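Methyltransferase (Pyrococcus horikoshii, PDB 1IXK) probably methylates cytidine in tRNA at carbon 5, taking the methyl group from S-adenosyl-L-methionine. Local coordinates at residues V112-K117 with I241-T246; D189-D194 with E234-G239; V257-L262 with E286-I291; E268-K273 with I309-K314; E276-N281 with K292-L297. All coordinates share one frame; numbering follows the deposited sequence.

In the fold
All five contacts belong to the Rossmann-like catalytic part of the chain. Strand 240-246 lies between strands 188-194 and 307-314 in one sheet, which brings contacts 1, 2 and 4 together: the centre of contact 1 is about 9 Å from those of contacts 2 and 4. Along the chain, contact 2 falls between the two segments of contact 1; contacts 3, 4 and 5 follow. Helix 255-264, in contact 3, precedes strand 267-270 of contact 4, and the segments of these two contacts alternate in sequence. Contact 5 lies between the segments of contact 4 and shares the sheet through strand 295-297. Contacts 2 and 5 are most distant, about 22 Å between centres.

Contact 1 of 5, residues V112-K117 with I241-T246; sequences VALDPK and ILVYST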
# COMPACT_ATOMS: atom_id res chain seq x y z
N VAL A 112 0.59 8.00 3.91
CA VAL A 112 0.33 8.65 5.19
C VAL A 112 1.32 8.17 6.25
O VAL A 112 1.85 8.97 7.02
CB VAL A 112 -1.12 8.39 5.66
CG1 VAL A 112 -1.36 9.02 7.02
CG2 VAL A 112 -2.11 8.96 4.64
N ALA A 113 1.57 6.87 6.28
CA ALA A 113 2.52 6.31 7.24
C ALA A 113 3.92 6.88 7.00
O ALA A 113 4.65 7.16 7.96
CB ALA A 113 2.55 4.78 7.14
N LEU A 114 4.31 7.04 5.74
CA LEU A 114 5.64 7.57 5.42
C LEU A 114 5.74 9.01 5.91
O LEU A 114 6.82 9.47 6.29
CB LEU A 114 5.90 7.50 3.91
CG LEU A 114 7.33 7.87 3.49
CD1 LEU A 114 8.34 6.97 4.22
CD2 LEU A 114 7.48 7.70 1.98
N ASP A 115 4.62 9.71 5.88
CA ASP A 115 4.54 11.09 6.37
C ASP A 115 5.60 12.02 5.81
O ASP A 115 6.35 12.64 6.57
CB ASP A 115 4.63 11.07 7.90
CG ASP A 115 4.16 12.36 8.55
OD1 ASP A 115 4.57 12.61 9.70
OD2 ASP A 115 3.37 13.10 7.93
N PRO A 116 5.70 12.14 4.47
CA PRO A 116 6.69 13.01 3.83
C PRO A 116 6.41 14.46 4.24
O PRO A 116 5.25 14.85 4.36
CB PRO A 116 6.42 12.81 2.34
CG PRO A 116 5.72 11.51 2.25
CD PRO A 116 4.84 11.49 3.46
N LYS A 117 7.45 15.25 4.44
CA LYS A 117 7.27 16.65 4.83
C LYS A 117 7.66 17.60 3.71
O LYS A 117 8.48 17.27 2.86
CB LYS A 117 8.12 16.98 6.07
CG LYS A 117 7.76 16.17 7.30
CD LYS A 117 6.31 16.39 7.70
CE LYS A 117 5.98 15.65 8.98
NZ LYS A 117 4.55 15.85 9.37
N ILE A 241 13.56 7.33 6.55
CA ILE A 241 12.45 6.39 6.72
C ILE A 241 12.02 5.73 5.42
O ILE A 241 11.93 6.39 4.37
CB ILE A 241 11.21 7.11 7.30
CG1 ILE A 241 11.58 7.88 8.57
CG2 ILE A 241 10.09 6.09 7.58
CD1 ILE A 241 12.03 7.02 9.72
N LEU A 242 11.74 4.44 5.48
CA LEU A 242 11.25 3.70 4.32
C LEU A 242 10.01 2.96 4.76
O LEU A 242 10.00 2.32 5.82
CB LEU A 242 12.30 2.71 3.80
CG LEU A 242 11.89 1.92 2.54
CD1 LEU A 242 13.13 1.56 1.73
CD2 LEU A 242 11.10 0.67 2.91
N VAL A 243 8.94 3.06 3.98
CA VAL A 243 7.72 2.35 4.31
C VAL A 243 7.57 1.26 3.27
O VAL A 243 7.62 1.51 2.07
CB VAL A 243 6.48 3.27 4.32
CG1 VAL A 243 5.21 2.43 4.31
CG2 VAL A 243 6.51 4.14 5.57
N TYR A 244 7.44 0.04 3.76
CA TYR A 244 7.31 -1.16 2.95
C TYR A 244 5.90 -1.69 3.06
O TYR A 244 5.38 -1.88 4.16
CB TYR A 244 8.31 -2.20 3.47
CG TYR A 244 8.25 -3.56 2.80
CD1 TYR A 244 7.30 -4.51 3.18
CD2 TYR A 244 9.17 -3.90 1.82
CE1 TYR A 244 7.28 -5.78 2.59
CE2 TYR A 244 9.16 -5.16 1.22
CZ TYR A 244 8.22 -6.09 1.62
OH TYR A 244 8.25 -7.34 1.04
N SER A 245 5.26 -1.95 1.92
CA SER A 245 3.91 -2.47 1.95
C SER A 245 3.63 -3.40 0.78
O SER A 245 4.25 -3.29 -0.28
CB SER A 245 2.89 -1.31 1.93
OG SER A 245 2.96 -0.57 0.72
N THR A 246 2.70 -4.32 1.00
CA THR A 246 2.30 -5.27 -0.04
C THR A 246 0.81 -5.56 0.13
O THR A 246 0.22 -5.21 1.15
CB THR A 246 3.00 -6.63 0.08
OG1 THR A 246 2.33 -7.39 1.10
CG2 THR A 246 4.47 -6.48 0.44
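L114, in the last turn of helix 105-114, lies against V243 of strand 240-246, and this pair accounts for most of the surface buried here. One methyl of the valine does the touching: V243 CG2 presses on the helix backbone, 3.5 Å from L114 CA. The same methyl meets the leucine branch as well, with L114 CD1 at 3.6 Å from V243 CG2, so it sits in the angle between the leucine's main chain and its side chain, and the two side chains cross obliquely. The leucine reaches the strand because its CG stands opposite the backbone N (chi1 -173°), which brings its end nearer the strand than CB alone would come. That methyl then continues over the strand backbone, 3.6 Å from I241 O, and touches I241 CG2 at 3.9 Å. A113, one residue earlier, adds its CB to the flank of V243 CG2 at 4.3 Å. No hydrogen bond joins the two segments; the contact is apolar and buried. Beyond it, L114 also packs on L136 of helix 131-139, and the helix ends at once, since D115 takes up a positive phi. The side chain of V243 is about 7 Å from that of D194, predicted to bind S-adenosyl-L-methionine. A helix laid by its aliphatic residues over a central sheet strand is characteristic of the Rossmann-like fold of class I methyltransferases.

Contact 2 of 5, residues D189-D194 with E234-G239; sequences DKILLD and EVLKPG
D189 and K237 form the ionic part of the contact, a salt bridge in which K237 NZ lies 2.7 Å from D189 OD1. The ammonium comes to the anti side of that oxygen, 32° out of the carboxylate plane, while OD2 accepts a bond from I121 N, so both carboxylate oxygens are engaged. K237 leaves the chain with CG wedged between N and carbonyl carbon (chi1 66°) and then runs fully extended, its CE passing 3.5 Å from D189 CA. A methionine in its place would probably leave D189 OD1 without its positive partner and this edge of the contact without its ionic link. The apolar part lies deeper. I191 CD1 meets V235 CG2 at 3.6 Å, the two side chains crossing at about a right angle. L236 fills in beside them, its CD1 reaching I191 CG1 at 3.9 Å and also lying close to D189 O. Strand 188-194, helix 215-235 and the parallel neighbouring strand 240-246 make up a beta-alpha-beta crossover, and the contact ties the end of its helix to the start of its first strand. At the other end of that strand is D194, predicted to bind S-adenosyl-L-methionine; cofactor sites at such C-terminal strand ends are usual in Rossmann-like methyltransferases.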
# COMPACT_ATOMS: atom_id res chain seq x y z
N ASP A 189 15.39 11.26 1.91
CA ASP A 189 14.88 11.44 3.27
C ASP A 189 13.84 10.37 3.53
O ASP A 189 13.76 9.82 4.63
CB ASP A 189 14.18 12.81 3.43
CG ASP A 189 15.14 13.98 3.34
OD1 ASP A 189 16.13 13.99 4.09
OD2 ASP A 189 14.88 14.89 2.53
N LYS A 190 13.02 10.09 2.52
CA LYS A 190 11.92 9.12 2.64
C LYS A 190 11.79 8.26 1.39
O LYS A 190 11.99 8.74 0.27
CB LYS A 190 10.59 9.85 2.84
CG LYS A 190 10.51 10.77 4.04
CD LYS A 190 10.39 10.00 5.32
CE LYS A 190 9.60 10.79 6.36
NZ LYS A 190 10.13 12.15 6.59
N ILE A 191 11.43 6.99 1.58
CA ILE A 191 11.23 6.08 0.46
C ILE A 191 9.95 5.27 0.63
O ILE A 191 9.69 4.73 1.70
CB ILE A 191 12.42 5.09 0.33
CG1 ILE A 191 13.68 5.87 -0.02
CG2 ILE A 191 12.10 4.04 -0.75
CD1 ILE A 191 14.89 5.02 -0.24
N LEU A 192 9.15 5.22 -0.42
CA LEU A 192 7.91 4.46 -0.39
C LEU A 192 8.13 3.22 -1.27
O LEU A 192 8.36 3.34 -2.47
CB LEU A 192 6.74 5.27 -0.96
CG LEU A 192 5.35 4.64 -0.79
CD1 LEU A 192 4.99 4.62 0.70
CD2 LEU A 192 4.31 5.44 -1.56
N LEU A 193 8.09 2.04 -0.65
CA LEU A 193 8.27 0.79 -1.38
C LEU A 193 6.95 0.05 -1.29
O LEU A 193 6.75 -0.80 -0.42
CB LEU A 193 9.39 -0.05 -0.77
CG LEU A 193 9.62 -1.44 -1.37
CD1 LEU A 193 9.66 -1.38 -2.90
CD2 LEU A 193 10.92 -1.99 -0.81
N ASP A 194 6.05 0.40 -2.20
CA ASP A 194 4.72 -0.17 -2.27
C ASP A 194 4.60 -1.13 -3.44
O ASP A 194 4.81 -0.74 -4.59
CB ASP A 194 3.68 0.94 -2.40
CG ASP A 194 4.04 1.96 -3.47
OD1 ASP A 194 3.13 2.39 -4.21
OD2 ASP A 194 5.23 2.35 -3.58
N GLU A 234 19.71 1.36 0.61
CA GLU A 234 21.02 1.80 0.14
C GLU A 234 21.10 3.30 -0.15
O GLU A 234 22.09 3.96 0.18
CB GLU A 234 21.37 1.02 -1.14
CG GLU A 234 22.69 1.41 -1.78
CD GLU A 234 22.81 0.89 -3.21
OE1 GLU A 234 22.54 -0.31 -3.43
OE2 GLU A 234 23.16 1.69 -4.11
N VAL A 235 20.06 3.85 -0.78
CA VAL A 235 20.04 5.26 -1.12
C VAL A 235 19.37 6.12 -0.04
O VAL A 235 19.25 7.34 -0.18
CB VAL A 235 19.30 5.49 -2.46
CG1 VAL A 235 20.02 4.74 -3.58
CG2 VAL A 235 17.85 5.03 -2.35
N LEU A 236 18.95 5.48 1.04
CA LEU A 236 18.30 6.20 2.14
C LEU A 236 19.34 6.83 3.06
O LEU A 236 20.35 6.22 3.38
CB LEU A 236 17.43 5.22 2.93
CG LEU A 236 16.53 5.81 4.01
CD1 LEU A 236 15.51 6.74 3.37
CD2 LEU A 236 15.83 4.68 4.76
N LYS A 237 19.09 8.07 3.48
CA LYS A 237 20.00 8.77 4.37
C LYS A 237 19.92 8.15 5.76
O LYS A 237 18.93 7.52 6.12
CB LYS A 237 19.60 10.24 4.48
CG LYS A 237 18.25 10.41 5.18
CD LYS A 237 17.95 11.85 5.55
CE LYS A 237 16.62 11.93 6.30
NZ LYS A 237 16.27 13.32 6.70
N PRO A 238 20.99 8.31 6.57
CA PRO A 238 20.92 7.74 7.92
C PRO A 238 19.81 8.50 8.63
O PRO A 238 19.68 9.72 8.48
CB PRO A 238 22.30 8.04 8.48
CG PRO A 238 23.17 7.99 7.26
CD PRO A 238 22.35 8.77 6.26
N GLY A 239 18.99 7.78 9.39
CA GLY A 239 17.89 8.43 10.08
C GLY A 239 16.69 8.55 9.15
O GLY A 239 15.63 9.01 9.56

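Contact 3 of 5, residues V257-L262 with E286-I291; sequences VIQWAL and ELSEEI
L287 meets Q259 with its CB and one methyl: the two side chains slide past each other in opposite directions, L287 CB lying 3.5 Å from Q259 OE1. At S288 the contact becomes polar, and the glutamine amide grips this one residue twice. The backbone S288 N donates to Q259 OE1 at 2.7 Å in an almost straight bond, N-H...O 176°. On the other corner of the amide, Q259 NE2 donates to S288 OG at 2.9 Å, the hydroxyl oxygen lying close to the amide plane. NE2 is also bonded to D263 OD1 one turn further along the helix, which helps to fix which way round the amide stands. The glutamine gets there by a bend at chi2 (66°) that turns its end across toward the loop. A leucine here would probably leave both S288 N and S288 OG without their mates and the loop less firmly held to the helix. In the fold, helix 255-264 follows strand 240-246 of the Rossmann-like sheet, and the loop that leads from strand 276-277 to strand 295-297 folds back over it, entering a 3-10 turn at residue 289. Within that turn, E290 lays its carboxylate by a leucine: E290 OE1 is 3.6 Å from L262 CD2, whereas E290 OE2 accepts a bond from L269 N. I291 closes the apolar side. Its CD1 is pushed between two helix residues, tightly against I258 CG2 at 3.5 Å and equally near L262 CD1 at 3.5 Å.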
# COMPACT_ATOMS: atom_id res chain seq x y z
N VAL A 257 10.54 -10.96 4.86
CA VAL A 257 11.37 -9.95 4.23
C VAL A 257 11.81 -8.92 5.26
O VAL A 257 12.96 -8.49 5.27
CB VAL A 257 10.61 -9.23 3.09
CG1 VAL A 257 11.46 -8.11 2.51
CG2 VAL A 257 10.23 -10.23 2.02
N ILE A 258 10.88 -8.54 6.14
CA ILE A 258 11.19 -7.57 7.18
C ILE A 258 12.20 -8.15 8.18
O ILE A 258 13.13 -7.45 8.60
CB ILE A 258 9.91 -7.12 7.92
CG1 ILE A 258 8.95 -6.46 6.93
CG2 ILE A 258 10.25 -6.10 9.02
CD1 ILE A 258 9.59 -5.37 6.11
N GLN A 259 12.04 -9.41 8.56
CA GLN A 259 12.99 -10.03 9.48
C GLN A 259 14.37 -10.05 8.83
O GLN A 259 15.39 -9.78 9.47
CB GLN A 259 12.58 -11.46 9.82
CG GLN A 259 13.54 -12.12 10.81
CD GLN A 259 13.50 -11.47 12.18
OE1 GLN A 259 12.50 -11.54 12.88
NE2 GLN A 259 14.59 -10.81 12.56
N TRP A 260 14.40 -10.37 7.54
CA TRP A 260 15.65 -10.41 6.81
C TRP A 260 16.30 -9.03 6.84
O TRP A 260 17.51 -8.91 7.06
CB TRP A 260 15.42 -10.84 5.36
CG TRP A 260 16.65 -10.67 4.52
CD1 TRP A 260 17.81 -11.39 4.60
CD2 TRP A 260 16.85 -9.71 3.49
NE1 TRP A 260 18.73 -10.93 3.68
CE2 TRP A 260 18.16 -9.89 2.99
CE3 TRP A 260 16.05 -8.69 2.93
CZ2 TRP A 260 18.69 -9.10 1.96
CZ3 TRP A 260 16.58 -7.91 1.91
CH2 TRP A 260 17.89 -8.12 1.44
N ALA A 261 15.51 -7.99 6.63
CA ALA A 261 16.04 -6.63 6.64
C ALA A 261 16.61 -6.26 8.01
O ALA A 261 17.68 -5.65 8.10
CB ALA A 261 14.95 -5.63 6.26
N LEU A 262 15.91 -6.64 9.07
CA LEU A 262 16.37 -6.36 10.42
C LEU A 262 17.68 -7.09 10.70
O LEU A 262 18.56 -6.56 11.39
CB LEU A 262 15.31 -6.79 11.45
CG LEU A 262 13.99 -6.01 11.50
CD1 LEU A 262 13.00 -6.76 12.38
CD2 LEU A 262 14.24 -4.61 12.03
N GLU A 286 9.66 -18.57 14.89
CA GLU A 286 9.76 -17.43 15.78
C GLU A 286 10.53 -16.25 15.20
O GLU A 286 11.73 -16.34 14.92
CB GLU A 286 10.40 -17.84 17.12
CG GLU A 286 9.39 -18.24 18.20
CD GLU A 286 9.12 -19.73 18.27
OE1 GLU A 286 10.03 -20.48 18.70
OE2 GLU A 286 8.01 -20.16 17.90
N LEU A 287 9.83 -15.13 15.02
CA LEU A 287 10.43 -13.92 14.48
C LEU A 287 10.63 -12.92 15.62
O LEU A 287 10.13 -13.12 16.72
CB LEU A 287 9.52 -13.31 13.41
CG LEU A 287 9.20 -14.24 12.23
CD1 LEU A 287 8.37 -13.49 11.19
CD2 LEU A 287 10.51 -14.73 11.62
N SER A 288 11.37 -11.85 15.34
CA SER A 288 11.63 -10.83 16.34
C SER A 288 10.34 -10.18 16.81
O SER A 288 9.45 -9.89 16.01
CB SER A 288 12.55 -9.75 15.77
OG SER A 288 13.76 -10.32 15.29
N GLU A 289 10.23 -9.96 18.12
CA GLU A 289 9.05 -9.32 18.69
C GLU A 289 8.88 -7.95 18.05
O GLU A 289 7.77 -7.43 17.94
CB GLU A 289 9.22 -9.18 20.21
CG GLU A 289 8.10 -8.41 20.93
CD GLU A 289 6.79 -9.17 21.03
OE1 GLU A 289 6.73 -10.35 20.62
OE2 GLU A 289 5.80 -8.58 21.53
N GLU A 290 9.99 -7.37 17.61
CA GLU A 290 9.98 -6.05 16.97
C GLU A 290 9.05 -6.02 15.75
O GLU A 290 8.51 -4.96 15.39
CB GLU A 290 11.42 -5.67 16.58
CG GLU A 290 11.55 -4.49 15.62
CD GLU A 290 12.98 -3.93 15.57
OE1 GLU A 290 13.94 -4.73 15.60
OE2 GLU A 290 13.13 -2.69 15.50
N ILE A 291 8.84 -7.17 15.13
CA ILE A 291 7.97 -7.28 13.96
C ILE A 291 6.53 -6.88 14.30
O ILE A 291 5.76 -6.53 13.40
CB ILE A 291 7.98 -8.72 13.40
CG1 ILE A 291 9.38 -9.06 12.89
CG2 ILE A 291 6.98 -8.86 12.25
CD1 ILE A 291 9.83 -8.21 11.73

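Contact 4 of 5, residues E268-K273 with I309-K314; sequences ELLPLK and IAKIRK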
# COMPACT_ATOMS: atom_id res chain seq x y z
N GLU A 268 15.65 -0.28 12.15
CA GLU A 268 14.77 -0.60 13.26
C GLU A 268 13.35 -0.28 12.79
O GLU A 268 13.16 0.55 11.91
CB GLU A 268 15.11 0.26 14.48
CG GLU A 268 14.80 1.74 14.29
CD GLU A 268 15.35 2.61 15.41
OE1 GLU A 268 15.89 2.05 16.39
OE2 GLU A 268 15.25 3.85 15.32
N LEU A 269 12.37 -0.95 13.38
CA LEU A 269 10.99 -0.69 12.99
C LEU A 269 10.37 0.36 13.91
O LEU A 269 10.70 0.42 15.09
CB LEU A 269 10.16 -1.98 13.06
CG LEU A 269 10.56 -3.13 12.12
CD1 LEU A 269 9.56 -4.25 12.27
CD2 LEU A 269 10.61 -2.65 10.68
N LEU A 270 9.49 1.18 13.35
CA LEU A 270 8.80 2.21 14.13
C LEU A 270 7.34 1.79 14.25
O LEU A 270 6.79 1.14 13.36
CB LEU A 270 8.91 3.57 13.45
CG LEU A 270 10.34 4.10 13.22
CD1 LEU A 270 10.28 5.45 12.52
CD2 LEU A 270 11.07 4.22 14.56
N PRO A 271 6.68 2.17 15.36
CA PRO A 271 5.28 1.83 15.61
C PRO A 271 4.29 2.41 14.60
O PRO A 271 4.44 3.55 14.17
CB PRO A 271 5.02 2.40 17.01
CG PRO A 271 6.37 2.38 17.64
CD PRO A 271 7.27 2.84 16.53
N LEU A 272 3.31 1.60 14.22
CA LEU A 272 2.24 2.01 13.30
C LEU A 272 0.95 1.76 14.07
O LEU A 272 0.82 0.76 14.77
CB LEU A 272 2.28 1.19 12.02
CG LEU A 272 3.42 1.57 11.07
CD1 LEU A 272 3.46 0.60 9.90
CD2 LEU A 272 3.22 2.99 10.57
N LYS A 273 -0.01 2.66 13.91
CA LYS A 273 -1.26 2.57 14.65
C LYS A 273 -2.38 1.65 14.19
O LYS A 273 -2.95 0.91 15.00
CB LYS A 273 -1.84 3.98 14.82
CG LYS A 273 -3.02 4.06 15.79
CD LYS A 273 -3.57 5.48 15.88
CE LYS A 273 -4.53 5.63 17.05
NZ LYS A 273 -5.58 4.57 17.05
N ILE A 309 2.07 -3.75 6.14
CA ILE A 309 2.85 -2.52 6.09
C ILE A 309 3.82 -2.44 7.26
O ILE A 309 3.48 -2.81 8.38
CB ILE A 309 1.93 -1.27 6.13
CG1 ILE A 309 2.79 -0.00 6.05
CG2 ILE A 309 1.08 -1.28 7.40
CD1 ILE A 309 1.98 1.29 5.90
N ALA A 310 5.03 -1.95 6.97
CA ALA A 310 6.05 -1.80 8.00
C ALA A 310 6.77 -0.47 7.80
O ALA A 310 7.02 -0.05 6.67
CB ALA A 310 7.06 -2.94 7.92
N LYS A 311 7.08 0.20 8.91
CA LYS A 311 7.77 1.48 8.85
C LYS A 311 9.19 1.28 9.37
O LYS A 311 9.40 0.96 10.54
CB LYS A 311 7.02 2.52 9.69
CG LYS A 311 7.60 3.91 9.59
CD LYS A 311 6.60 4.92 10.15
CE LYS A 311 7.15 6.33 10.09
NZ LYS A 311 6.06 7.33 10.29
N ILE A 312 10.15 1.48 8.48
CA ILE A 312 11.56 1.26 8.80
C ILE A 312 12.40 2.53 8.92
O ILE A 312 12.33 3.41 8.06
CB ILE A 312 12.19 0.36 7.71
CG1 ILE A 312 11.40 -0.94 7.60
CG2 ILE A 312 13.65 0.10 8.02
CD1 ILE A 312 11.83 -1.83 6.43
N ARG A 313 13.19 2.63 9.99
CA ARG A 313 14.08 3.78 10.17
C ARG A 313 15.52 3.27 10.03
O ARG A 313 15.89 2.27 10.63
CB ARG A 313 13.89 4.41 11.56
CG ARG A 313 14.82 5.61 11.78
CD ARG A 313 14.60 6.31 13.12
NE ARG A 313 15.60 7.35 13.30
CZ ARG A 313 16.78 7.18 13.90
NH1 ARG A 313 17.12 6.00 14.40
NH2 ARG A 313 17.64 8.18 13.96
N LYS A 314 16.32 3.97 9.23
CA LYS A 314 17.72 3.57 9.02
C LYS A 314 18.56 4.17 10.14
O LYS A 314 18.47 5.36 10.42
CB LYS A 314 18.21 4.07 7.66
CG LYS A 314 19.63 3.64 7.29
CD LYS A 314 19.93 4.01 5.83
CE LYS A 314 21.35 3.65 5.42
NZ LYS A 314 21.61 3.98 3.98
O HOH W 1 6.37 -0.71 11.52
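E268 and R313 start an antiparallel pairing of strands 267-270 and 307-314, the last two members of the 3-2-1-4-5-7-6 sheet of class I methyltransferases, in which strand 307-314 runs against its neighbours. The tight part is the backbone. E268 and R313 form a hydrogen-bonded pair, with R313 N donating to E268 O at 2.8 Å and almost straight (178°), and E268 N returning a bond to R313 O. The next pair, L269 and I312, is non-hydrogen-bonded and turns to the buried face under helix 255-264, where L269 CD2 meets I312 CG1 at 3.6 Å. Further along, L270 N still bonds to K311 O, but the strands then part, and L272 reaches strand 307-314 as well, its CD1 lying 3.7 Å from I309 O while its CD2 rests on the K311 methylenes.

The face with E268, L270, K311 and R313 is looser and partly exposed. L270 CD1 lies over R313 CB at 3.9 Å, and the extended K311 carries its NZ away to A113 O. E268 and R313 run side by side, their carboxylate and guanidinium planes 42° apart; in their salt bridge R313 NH1 donates to E268 OE2 at 3.0 Å, from above the carboxylate plane. Where the strands separate, a water takes over the missing backbone link: it donates to L270 O at 2.6 Å and accepts from K311 N at 2.9 Å.

Contact 5 of 5, residues E276-N281 with K292-L297; sequences EPALTN and KNARRL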
# COMPACT_ATOMS: atom_id res chain seq x y z
N GLU A 276 -3.93 -4.93 12.47
CA GLU A 276 -3.61 -5.91 13.50
C GLU A 276 -2.09 -6.09 13.50
O GLU A 276 -1.41 -5.76 12.53
CB GLU A 276 -4.32 -7.23 13.20
CG GLU A 276 -5.82 -7.17 13.42
CD GLU A 276 -6.54 -8.42 12.97
OE1 GLU A 276 -6.10 -9.53 13.34
OE2 GLU A 276 -7.56 -8.30 12.26
N PRO A 277 -1.54 -6.62 14.60
CA PRO A 277 -0.09 -6.83 14.68
C PRO A 277 0.35 -7.83 13.62
O PRO A 277 -0.39 -8.76 13.31
CB PRO A 277 0.10 -7.40 16.09
CG PRO A 277 -1.10 -6.88 16.84
CD PRO A 277 -2.21 -7.03 15.85
N ALA A 278 1.54 -7.62 13.06
CA ALA A 278 2.06 -8.54 12.06
C ALA A 278 2.31 -9.87 12.77
O ALA A 278 2.32 -9.91 14.00
CB ALA A 278 3.37 -8.01 11.46
N LEU A 279 2.50 -10.93 12.01
CA LEU A 279 2.72 -12.26 12.58
C LEU A 279 4.16 -12.46 13.06
O LEU A 279 5.10 -12.21 12.32
CB LEU A 279 2.37 -13.32 11.53
CG LEU A 279 0.96 -13.24 10.93
CD1 LEU A 279 0.85 -14.18 9.74
CD2 LEU A 279 -0.06 -13.60 11.99
N THR A 280 4.32 -12.92 14.31
CA THR A 280 5.67 -13.15 14.84
C THR A 280 5.99 -14.63 15.02
O THR A 280 7.09 -14.98 15.46
CB THR A 280 5.89 -12.44 16.20
OG1 THR A 280 4.96 -12.95 17.16
CG2 THR A 280 5.72 -10.94 16.06
N ASN A 281 5.04 -15.50 14.69
CA ASN A 281 5.27 -16.94 14.79
C ASN A 281 4.58 -17.65 13.62
O ASN A 281 3.89 -18.65 13.81
CB ASN A 281 4.72 -17.50 16.11
CG ASN A 281 5.26 -18.89 16.42
OD1 ASN A 281 4.59 -19.71 17.04
ND2 ASN A 281 6.49 -19.15 15.99
N LYS A 292 6.16 -6.92 15.57
CA LYS A 292 4.80 -6.53 15.94
C LYS A 292 4.54 -5.04 15.68
O LYS A 292 3.40 -4.57 15.79
CB LYS A 292 4.49 -6.88 17.40
CG LYS A 292 4.37 -8.37 17.61
CD LYS A 292 3.55 -8.73 18.84
CE LYS A 292 3.41 -10.24 18.96
NZ LYS A 292 2.54 -10.62 20.11
N ASN A 293 5.59 -4.30 15.34
CA ASN A 293 5.46 -2.88 15.01
C ASN A 293 4.83 -2.80 13.62
O ASN A 293 4.19 -1.80 13.26
CB ASN A 293 6.82 -2.18 15.00
CG ASN A 293 7.27 -1.76 16.39
OD1 ASN A 293 6.68 -0.88 17.00
ND2 ASN A 293 8.33 -2.39 16.89
N ALA A 294 5.02 -3.86 12.83
CA ALA A 294 4.45 -3.95 11.49
C ALA A 294 2.97 -4.28 11.64
O ALA A 294 2.56 -4.84 12.66
CB ALA A 294 5.16 -5.04 10.69
N ARG A 295 2.17 -3.96 10.62
CA ARG A 295 0.72 -4.19 10.69
C ARG A 295 0.16 -4.93 9.49
O ARG A 295 0.77 -4.98 8.43
CB ARG A 295 -0.01 -2.84 10.78
CG ARG A 295 0.64 -1.82 11.69
CD ARG A 295 0.82 -2.35 13.09
NE ARG A 295 -0.45 -2.56 13.78
CZ ARG A 295 -0.56 -3.10 14.99
NH1 ARG A 295 0.53 -3.48 15.64
NH2 ARG A 295 -1.74 -3.25 15.56
N ARG A 296 -1.01 -5.51 9.68
CA ARG A 296 -1.72 -6.23 8.63
C ARG A 296 -3.19 -5.82 8.64
O ARG A 296 -3.78 -5.62 9.71
CB ARG A 296 -1.65 -7.74 8.86
CG ARG A 296 -0.42 -8.42 8.29
CD ARG A 296 -0.45 -9.91 8.61
NE ARG A 296 0.66 -10.65 8.01
CZ ARG A 296 0.52 -11.49 7.00
NH1 ARG A 296 -0.67 -11.71 6.46
NH2 ARG A 296 1.58 -12.14 6.52
N LEU A 297 -3.76 -5.71 7.45
CA LEU A 297 -5.17 -5.40 7.30
C LEU A 297 -5.77 -6.66 6.70
O LEU A 297 -5.19 -7.26 5.80
CB LEU A 297 -5.38 -4.22 6.35
CG LEU A 297 -4.90 -2.84 6.81
CD1 LEU A 297 -5.19 -1.81 5.72
CD2 LEU A 297 -5.59 -2.46 8.12
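The guanidinium of R295 lies with one face on the peptide joining E276 to P277, its NH2 3.5 Å from P277 N, and the proline ring is close to the same end groups. Bends at chi2 and chi3 (-57° and -67°) curl the arginine back over the neighbouring strand. Its NH1 makes a weak bond to K292 O, and NH2 bonds to G275 O. The second guanidinium, that of R296, has L279 CD1 over one face, offset toward the rim and 3.9 Å from R296 CZ, with the two side chains crossing at about a right angle. This group is held by a salt bridge from NE to E255 OE2 and by a bond from NH2 to L249 O. Both arginines belong to strand 295-297, which pairs antiparallel with strand 276-277 and extends the Rossmann-like sheet through strand 307-314. E276 and R296 are the hydrogen-bonded pair: E276 N donates to R296 O at 2.8 Å, and R296 N returns a bond to E276 O. The E276 carboxylate forms a salt bridge with R31. Past the non-hydrogen-bonded pair P277 and R295 the geometry is less regular: A278 N meets A294 O at 3.0 Å from 46° out of the carbonyl plane. Nearby, A278 CB touches A294 CB at 3.6 Å. Beyond them T280 crosses the extended K292 at about a right angle, its CG2 tight against K292 CG at 3.3 Å.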